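Long-range contact in putative molybdenum carrier protein (Syntrophus aciditrophicus SB, PDB 3IMK), which is of unknown function but may carry molybdenum, and belongs to the circularly permuted YpsA family of the SLOG clan: residues 7-20 against 129-141. Residues are numbered along the deposited sequence; the frame is centred on the assembly and turned at random.
With GOL (glycerol), chain B.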
ATOM      1  N   ALA A   7      10.267  10.933  -4.892  1.00 15.29           N
ATOM      2  CA  ALA A   7      11.104  10.047  -5.670  1.00 13.60           C
ATOM      3  C   ALA A   7      10.727   8.602  -5.383  1.00 12.59           C
ATOM      4  O   ALA A   7      11.423   7.887  -4.675  1.00 12.13           O
ATOM      5  CB  ALA A   7      12.607  10.293  -5.382  1.00 15.73           C
ATOM      6  N   ILE A   8       9.590   8.163  -5.932  1.00 13.57           N
ATOM      7  CA  ILE A   8       9.119   6.819  -5.675  1.00 11.34           C
ATOM      8  C   ILE A   8       9.817   5.847  -6.625  1.00 12.44           C
ATOM      9  O   ILE A   8       9.502   5.796  -7.831  1.00 12.80           O
ATOM     10  CB  ILE A   8       7.582   6.714  -5.784  1.00 11.76           C
ATOM     11  CG1 ILE A   8       6.898   7.717  -4.866  1.00 13.43           C
ATOM     12  CG2 ILE A   8       7.063   5.295  -5.454  1.00 13.80           C
ATOM     13  CD1 ILE A   8       7.255   7.631  -3.399  1.00 14.02           C
ATOM     14  N   THR A   9      10.793   5.117  -6.092  1.00  9.65           N
ATOM     15  CA  THR A   9      11.573   4.173  -6.864  1.00 10.38           C
ATOM     16  C   THR A   9      10.983   2.792  -6.861  1.00 10.08           C
ATOM     17  O   THR A   9      11.345   1.951  -7.675  1.00 10.37           O
ATOM     18  CB  THR A   9      13.007   4.107  -6.328  1.00 10.85           C
ATOM     19  OG1 THR A   9      12.922   3.653  -4.955  1.00 12.01           O
ATOM     20  CG2 THR A   9      13.702   5.491  -6.443  1.00 11.58           C
ATOM     21  N   LYS A  10      10.084   2.510  -5.917  1.00 10.93           N
ATOM     22  CA  LYS A  10       9.448   1.178  -5.837  1.00 11.19           C
ATOM     23  C   LYS A  10       8.167   1.260  -5.002  1.00 11.26           C
ATOM     24  O   LYS A  10       8.159   1.930  -3.950  1.00 11.54           O
ATOM     25  CB  LYS A  10      10.389   0.143  -5.217  1.00 12.57           C
ATOM     26  CG  LYS A  10       9.946  -1.332  -5.340  1.00 13.35           C
ATOM     27  CD  LYS A  10      10.964  -2.293  -4.714  1.00 15.76           C
ATOM     28  CE  LYS A  10      10.610  -3.783  -4.935  1.00 25.69           C
ATOM     29  NZ  LYS A  10      11.670  -4.859  -4.619  1.00 32.39           N
ATOM     30  N   ILE A  11       7.115   0.585  -5.476  1.00 10.83           N
ATOM     31  CA  ILE A  11       5.870   0.378  -4.738  1.00 10.43           C
ATOM     32  C   ILE A  11       5.805  -1.067  -4.358  1.00 10.96           C
ATOM     33  O   ILE A  11       6.033  -1.933  -5.206  1.00 11.73           O
ATOM     34  CB  ILE A  11       4.643   0.792  -5.555  1.00 11.21           C
ATOM     35  CG1 ILE A  11       4.603   2.332  -5.665  1.00 12.52           C
ATOM     36  CG2 ILE A  11       3.327   0.257  -4.905  1.00 12.07           C
ATOM     37  CD1 ILE A  11       3.596   2.884  -6.714  1.00 13.99           C
ATOM     38  N   ILE A  12       5.507  -1.359  -3.090  1.00 10.80           N
ATOM     39  CA  ILE A  12       5.262  -2.725  -2.696  1.00 10.27           C
ATOM     40  C   ILE A  12       3.901  -2.908  -2.026  1.00 10.38           C
ATOM     41  O   ILE A  12       3.342  -1.960  -1.493  1.00 11.18           O
ATOM     42  CB  ILE A  12       6.391  -3.300  -1.794  1.00 10.78           C
ATOM     43  CG1 ILE A  12       6.400  -2.732  -0.373  1.00 10.96           C
ATOM     44  CG2 ILE A  12       7.785  -3.089  -2.442  1.00 10.44           C
ATOM     45  CD1 ILE A  12       7.367  -3.516   0.595  1.00 12.20           C
ATOM     46  N   SER A  13       3.421  -4.153  -2.009  1.00 10.20           N
ATOM     47  CA  SER A  13       2.248  -4.482  -1.217  1.00  9.09           C
ATOM     48  C   SER A  13       2.212  -5.988  -0.978  1.00  9.59           C
ATOM     49  O   SER A  13       3.033  -6.726  -1.477  1.00 11.91           O
ATOM     50  CB  SER A  13       0.977  -4.056  -1.927  1.00 11.48           C
ATOM     51  OG  SER A  13       0.600  -5.003  -2.944  1.00 11.01           O
ATOM     52  N   GLY A  14       1.215  -6.401  -0.217  1.00 10.57           N
ATOM     53  CA  GLY A  14       1.052  -7.795   0.177  1.00 11.86           C
ATOM     54  C   GLY A  14       0.210  -8.609  -0.776  1.00 11.17           C
ATOM     55  O   GLY A  14      -0.110  -9.739  -0.466  1.00 10.79           O
ATOM     56  N   GLY A  15      -0.129  -8.055  -1.936  1.00 10.98           N
ATOM     57  CA  GLY A  15      -0.787  -8.839  -3.003  1.00 10.30           C
ATOM     58  C   GLY A  15      -2.276  -9.075  -2.780  1.00 11.68           C
ATOM     59  O   GLY A  15      -2.887  -9.707  -3.652  1.00 10.31           O
ATOM     60  N   GLN A  16      -2.860  -8.654  -1.674  1.00 10.98           N
ATOM     61  CA  GLN A  16      -4.290  -8.926  -1.400  1.00 10.93           C
ATOM     62  C   GLN A  16      -5.133  -8.221  -2.471  1.00 10.41           C
ATOM     63  O   GLN A  16      -4.708  -7.247  -3.076  1.00 11.13           O
ATOM     64  CB  GLN A  16      -4.652  -8.410   0.004  1.00 10.59           C
ATOM     65  CG  GLN A  16      -6.033  -8.675   0.555  1.00 10.74           C
ATOM     66  CD  GLN A  16      -6.371 -10.172   0.570  1.00 11.12           C
ATOM     67  OE1 GLN A  16      -6.623 -10.754  -0.486  1.00 12.56           O
ATOM     68  NE2 GLN A  16      -6.345 -10.811   1.761  1.00 16.49           N
ATOM     69  N   THR A  17      -6.390  -8.645  -2.618  1.00 10.06           N
ATOM     70  CA  THR A  17      -7.321  -7.846  -3.407  1.00 10.47           C
ATOM     71  C   THR A  17      -7.525  -6.500  -2.698  1.00  9.83           C
ATOM     72  O   THR A  17      -7.154  -6.281  -1.544  1.00 10.60           O
ATOM     73  CB  THR A  17      -8.706  -8.543  -3.479  1.00 11.20           C
ATOM     74  OG1 THR A  17      -9.184  -8.642  -2.148  1.00 11.91           O
ATOM     75  CG2 THR A  17      -8.578  -9.957  -4.107  1.00 11.36           C
ATOM     76  N   GLY A  18      -8.128  -5.551  -3.416  1.00 11.46           N
ATOM     77  CA  GLY A  18      -8.375  -4.249  -2.839  1.00 11.58           C
ATOM     78  C   GLY A  18      -7.228  -3.274  -2.957  1.00 10.70           C
ATOM     79  O   GLY A  18      -6.643  -3.149  -4.004  1.00 11.01           O
ATOM     80  N   ALA A  19      -6.850  -2.646  -1.852  1.00 11.87           N
ATOM     81  CA  ALA A  19      -5.775  -1.667  -1.876  1.00 10.81           C
ATOM     82  C   ALA A  19      -4.442  -2.246  -2.372  1.00  9.87           C
ATOM     83  O   ALA A  19      -3.758  -1.622  -3.197  1.00 11.43           O
ATOM     84  CB  ALA A  19      -5.565  -1.050  -0.446  1.00 12.03           C
ATOM     85  N   ASP A  20      -4.053  -3.420  -1.856  1.00 10.49           N
ATOM     86  CA  ASP A  20      -2.747  -3.987  -2.249  1.00 10.83           C
ATOM     87  C   ASP A  20      -2.676  -4.155  -3.787  1.00 10.81           C
ATOM     88  O   ASP A  20      -1.610  -3.947  -4.417  1.00  9.81           O
ATOM     89  CB  ASP A  20      -2.532  -5.376  -1.645  1.00 10.39           C
ATOM     90  CG  ASP A  20      -2.146  -5.420  -0.184  1.00 13.17           C
ATOM     91  OD1 ASP A  20      -2.014  -4.388   0.482  1.00 12.44           O
ATOM     92  OD2 ASP A  20      -1.970  -6.588   0.267  1.00 11.92           O
ATOM     93  N   ILE A 129      10.714   9.138   1.558  1.00 12.23           N
ATOM     94  CA  ILE A 129      10.194   7.811   1.290  1.00 12.66           C
ATOM     95  C   ILE A 129      10.355   7.534  -0.192  1.00 15.69           C
ATOM     96  O   ILE A 129       9.793   8.247  -1.021  1.00 16.45           O
ATOM     97  CB  ILE A 129       8.729   7.724   1.701  1.00 12.23           C
ATOM     98  CG1 ILE A 129       8.656   7.763   3.233  1.00 15.46           C
ATOM     99  CG2 ILE A 129       8.092   6.395   1.146  1.00 15.53           C
ATOM    100  CD1 ILE A 129       7.301   8.161   3.768  1.00 19.36           C
ATOM    101  N   GLN A 130      11.132   6.491  -0.523  1.00 11.00           N
ATOM    102  CA  GLN A 130      11.305   6.079  -1.916  1.00 11.08           C
ATOM    103  C   GLN A 130      10.717   4.710  -2.237  1.00 11.12           C
ATOM    104  O   GLN A 130      10.173   4.503  -3.318  1.00 11.45           O
ATOM    105  CB  GLN A 130      12.796   6.126  -2.256  1.00 11.03           C
ATOM    106  CG  GLN A 130      13.451   7.528  -2.189  1.00 12.82           C
ATOM    107  CD  GLN A 130      14.881   7.584  -2.758  1.00 11.26           C
ATOM    108  OE1 GLN A 130      15.461   6.583  -3.144  1.00 14.70           O
ATOM    109  NE2 GLN A 130      15.433   8.763  -2.772  1.00 17.70           N
ATOM    110  N   VAL A 131      10.855   3.758  -1.307  1.00 10.65           N
ATOM    111  CA  VAL A 131      10.217   2.456  -1.374  1.00 10.31           C
ATOM    112  C   VAL A 131       8.973   2.553  -0.500  1.00 10.93           C
ATOM    113  O   VAL A 131       9.084   2.704   0.754  1.00 10.87           O
ATOM    114  CB  VAL A 131      11.130   1.334  -0.895  1.00 12.51           C
ATOM    115  CG1 VAL A 131      10.387  -0.010  -0.956  1.00 12.73           C
ATOM    116  CG2 VAL A 131      12.458   1.272  -1.743  1.00 13.22           C
ATOM    117  N   LEU A 132       7.820   2.596  -1.166  1.00 10.29           N
ATOM    118  CA  LEU A 132       6.555   2.841  -0.523  1.00  9.48           C
ATOM    119  C   LEU A 132       5.695   1.608  -0.445  1.00 10.55           C
ATOM    120  O   LEU A 132       5.327   1.057  -1.488  1.00 10.98           O
ATOM    121  CB  LEU A 132       5.810   3.925  -1.293  1.00  9.91           C
ATOM    122  CG  LEU A 132       4.403   4.294  -0.808  1.00 10.72           C
ATOM    123  CD1 LEU A 132       4.427   4.857   0.611  1.00 12.15           C
ATOM    124  CD2 LEU A 132       3.769   5.336  -1.775  1.00 13.38           C
ATOM    125  N   ASN A 133       5.379   1.153   0.774  1.00 10.01           N
ATOM    126  CA  ASN A 133       4.415   0.065   1.015  1.00 10.28           C
ATOM    127  C   ASN A 133       3.020   0.662   1.053  1.00 10.41           C
ATOM    128  O   ASN A 133       2.813   1.681   1.697  1.00 11.17           O
ATOM    129  CB  ASN A 133       4.734  -0.583   2.341  1.00 11.07           C
ATOM    130  CG  ASN A 133       3.777  -1.716   2.729  1.00  9.85           C
ATOM    131  OD1 ASN A 133       3.389  -2.515   1.870  1.00 11.06           O
ATOM    132  ND2 ASN A 133       3.470  -1.838   4.014  1.00 11.90           N
ATOM    133  N   ILE A 134       2.095   0.061   0.303  1.00  9.64           N
ATOM    134  CA  ILE A 134       0.717   0.542   0.239  1.00  8.71           C
ATOM    135  C   ILE A 134      -0.145  -0.609   0.720  1.00 10.39           C
ATOM    136  O   ILE A 134      -0.060  -1.748   0.242  1.00 10.92           O
ATOM    137  CB  ILE A 134       0.320   1.005  -1.166  1.00 10.08           C
ATOM    138  CG1 ILE A 134       1.291   2.096  -1.602  1.00 11.95           C
ATOM    139  CG2 ILE A 134      -1.164   1.481  -1.154  1.00 11.77           C
ATOM    140  CD1 ILE A 134       1.047   2.648  -3.036  1.00 12.03           C
ATOM    141  N   ALA A 135      -1.031  -0.309   1.668  1.00 10.97           N
ATOM    142  CA  ALA A 135      -1.884  -1.278   2.340  1.00 11.04           C
ATOM    143  C   ALA A 135      -3.296  -0.767   2.465  1.00 10.69           C
ATOM    144  O   ALA A 135      -3.581   0.417   2.396  1.00 11.40           O
ATOM    145  CB  ALA A 135      -1.292  -1.568   3.757  1.00 12.50           C
ATOM    146  N   GLY A 136      -4.208  -1.688   2.749  1.00 10.82           N
ATOM    147  CA  GLY A 136      -5.594  -1.342   3.009  1.00 10.26           C
ATOM    148  C   GLY A 136      -6.490  -2.567   2.896  1.00  9.68           C
ATOM    149  O   GLY A 136      -6.012  -3.704   2.694  1.00 11.77           O
ATOM    150  N   PRO A 137      -7.797  -2.359   3.089  1.00 10.97           N
ATOM    151  CA  PRO A 137      -8.708  -3.529   3.140  1.00 10.79           C
ATOM    152  C   PRO A 137      -8.804  -4.351   1.837  1.00 10.72           C
ATOM    153  O   PRO A 137      -8.510  -3.850   0.732  1.00 11.83           O
ATOM    154  CB  PRO A 137     -10.083  -2.927   3.429  1.00 12.41           C
ATOM    155  CG  PRO A 137      -9.801  -1.562   3.923  1.00 19.01           C
ATOM    156  CD  PRO A 137      -8.466  -1.091   3.420  1.00 11.52           C
ATOM    157  N   ARG A 138      -9.149  -5.619   1.991  1.00 12.08           N
ATOM    158  CA  ARG A 138      -9.424  -6.493   0.852  1.00 11.27           C
ATOM    159  C   ARG A 138     -10.719  -6.069   0.189  1.00 11.41           C
ATOM    160  O   ARG A 138     -11.604  -5.441   0.817  1.00 12.75           O
ATOM    161  CB  ARG A 138      -9.464  -7.949   1.301  1.00 10.06           C
ATOM    162  CG  ARG A 138     -10.653  -8.298   2.232  1.00 11.74           C
ATOM    163  CD  ARG A 138     -10.498  -9.714   2.709  1.00 12.39           C
ATOM    164  NE  ARG A 138     -11.298 -10.069   3.891  1.00 14.91           N
ATOM    165  CZ  ARG A 138     -12.552 -10.478   3.881  1.00 18.11           C
ATOM    166  NH1 ARG A 138     -13.206 -10.631   2.750  1.00 19.61           N
ATOM    167  NH2 ARG A 138     -13.150 -10.789   5.019  1.00 18.37           N
ATOM    168  N   ALA A 139     -10.871  -6.437  -1.075  1.00 13.44           N
ATOM    169  CA  ALA A 139     -12.064  -6.050  -1.839  1.00 12.58           C
ATOM    170  C   ALA A 139     -13.349  -6.567  -1.243  1.00 12.62           C
ATOM    171  O   ALA A 139     -14.399  -5.916  -1.333  1.00 14.11           O
ATOM    172  CB  ALA A 139     -11.932  -6.506  -3.305  1.00 11.81           C
ATOM    173  N   GLY A 140     -13.312  -7.762  -0.679  1.00 12.13           N
ATOM    174  CA  GLY A 140     -14.506  -8.291  -0.022  1.00 13.83           C
ATOM    175  C   GLY A 140     -14.999  -7.495   1.166  1.00 13.81           C
ATOM    176  O   GLY A 140     -16.184  -7.633   1.581  1.00 15.20           O
ATOM    177  N   LYS A 141     -14.124  -6.709   1.780  1.00 13.32           N
ATOM    178  CA  LYS A 141     -14.537  -5.808   2.839  1.00 14.00           C
ATOM    179  C   LYS A 141     -14.949  -4.404   2.340  1.00 15.18           C
ATOM    180  O   LYS A 141     -15.674  -3.683   3.011  1.00 18.42           O
ATOM    181  CB  LYS A 141     -13.457  -5.675   3.914  1.00 16.26           C
ATOM    182  CG  LYS A 141     -13.386  -6.894   4.881  1.00 20.25           C
ATOM    183  CD  LYS A 141     -14.506  -6.863   5.927  1.00 24.35           C
ATOM    184  CE  LYS A 141     -14.374  -8.014   6.919  1.00 27.50           C
ATOM    185  NZ  LYS A 141     -15.392  -7.908   7.992  1.00 31.51           N
TER
HETATM  186  C1  GOL B 158      -3.580  -5.008   5.177  1.00 14.92           C
HETATM  187  O1  GOL B 158      -4.896  -5.281   4.751  1.00 17.80           O
HETATM  188  C2  GOL B 158      -2.568  -5.248   4.052  1.00 12.85           C
HETATM  189  O2  GOL B 158      -2.899  -4.427   2.939  1.00 12.18           O
HETATM  190  C3  GOL B 158      -2.557  -6.737   3.633  1.00 11.50           C
HETATM  191  O3  GOL B 158      -1.412  -7.068   2.835  1.00 11.19           O
HETATM  192  O   HOH W   1      10.155  10.705  -2.059  1.00 21.99           O
HETATM  193  O   HOH W   2      15.110   3.753  -3.394  1.00 17.67           O
HETATM  194  O   HOH W   3       0.937  -3.839   1.749  1.00  9.55           O
HETATM  195  O   HOH W   4      -5.393  -4.918   0.206  1.00  9.14           O
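Lys10, Ile11 and Ile12 pair in parallel with Val131, Leu132 and Asn133, joining strands 10-12 and 131-135 at the middle of the six-stranded sheet, their axes inclined by 27°. Three bonds set the register: Leu132 N to Lys10 O (2.9 Å), Ile12 N to Leu132 O, and Ile134 N to Ile12 O. Before them, Gln130 O accepts from both Thr9 N and Lys10 N, which approach one face of its carbonyl plane. On the face covered by helix 19-29, Ile11 CG2 meets the tip of Ile134, CD1, at 3.8 Å. On the other face, chi1 of 179° carries Asn133 CG away from the backbone N, laying the side chain across Ile12 CG1 at about a right angle; its ND2 bonds Thr77 OG1. Beyond the strands, Ala19 CB presses on Gly136 CA (3.5 Å), a tight fit, while Ala19 N binds Pro137 O. Thr17 OG1 takes the N-H of Ala139 (3.0 Å) and also bonds Glu45, which salt-bridges Arg138. Asp20 OD1 and Gly136 N grip O2 of a glycerol, probably from the crystallisation liquor, and Gly18 N, just before helix 19-29, bonds a buffer sulfonate (MES), consistent with a polar or anionic ligand site at the sheet's C-terminal edge, as in other Rossmann-like folds.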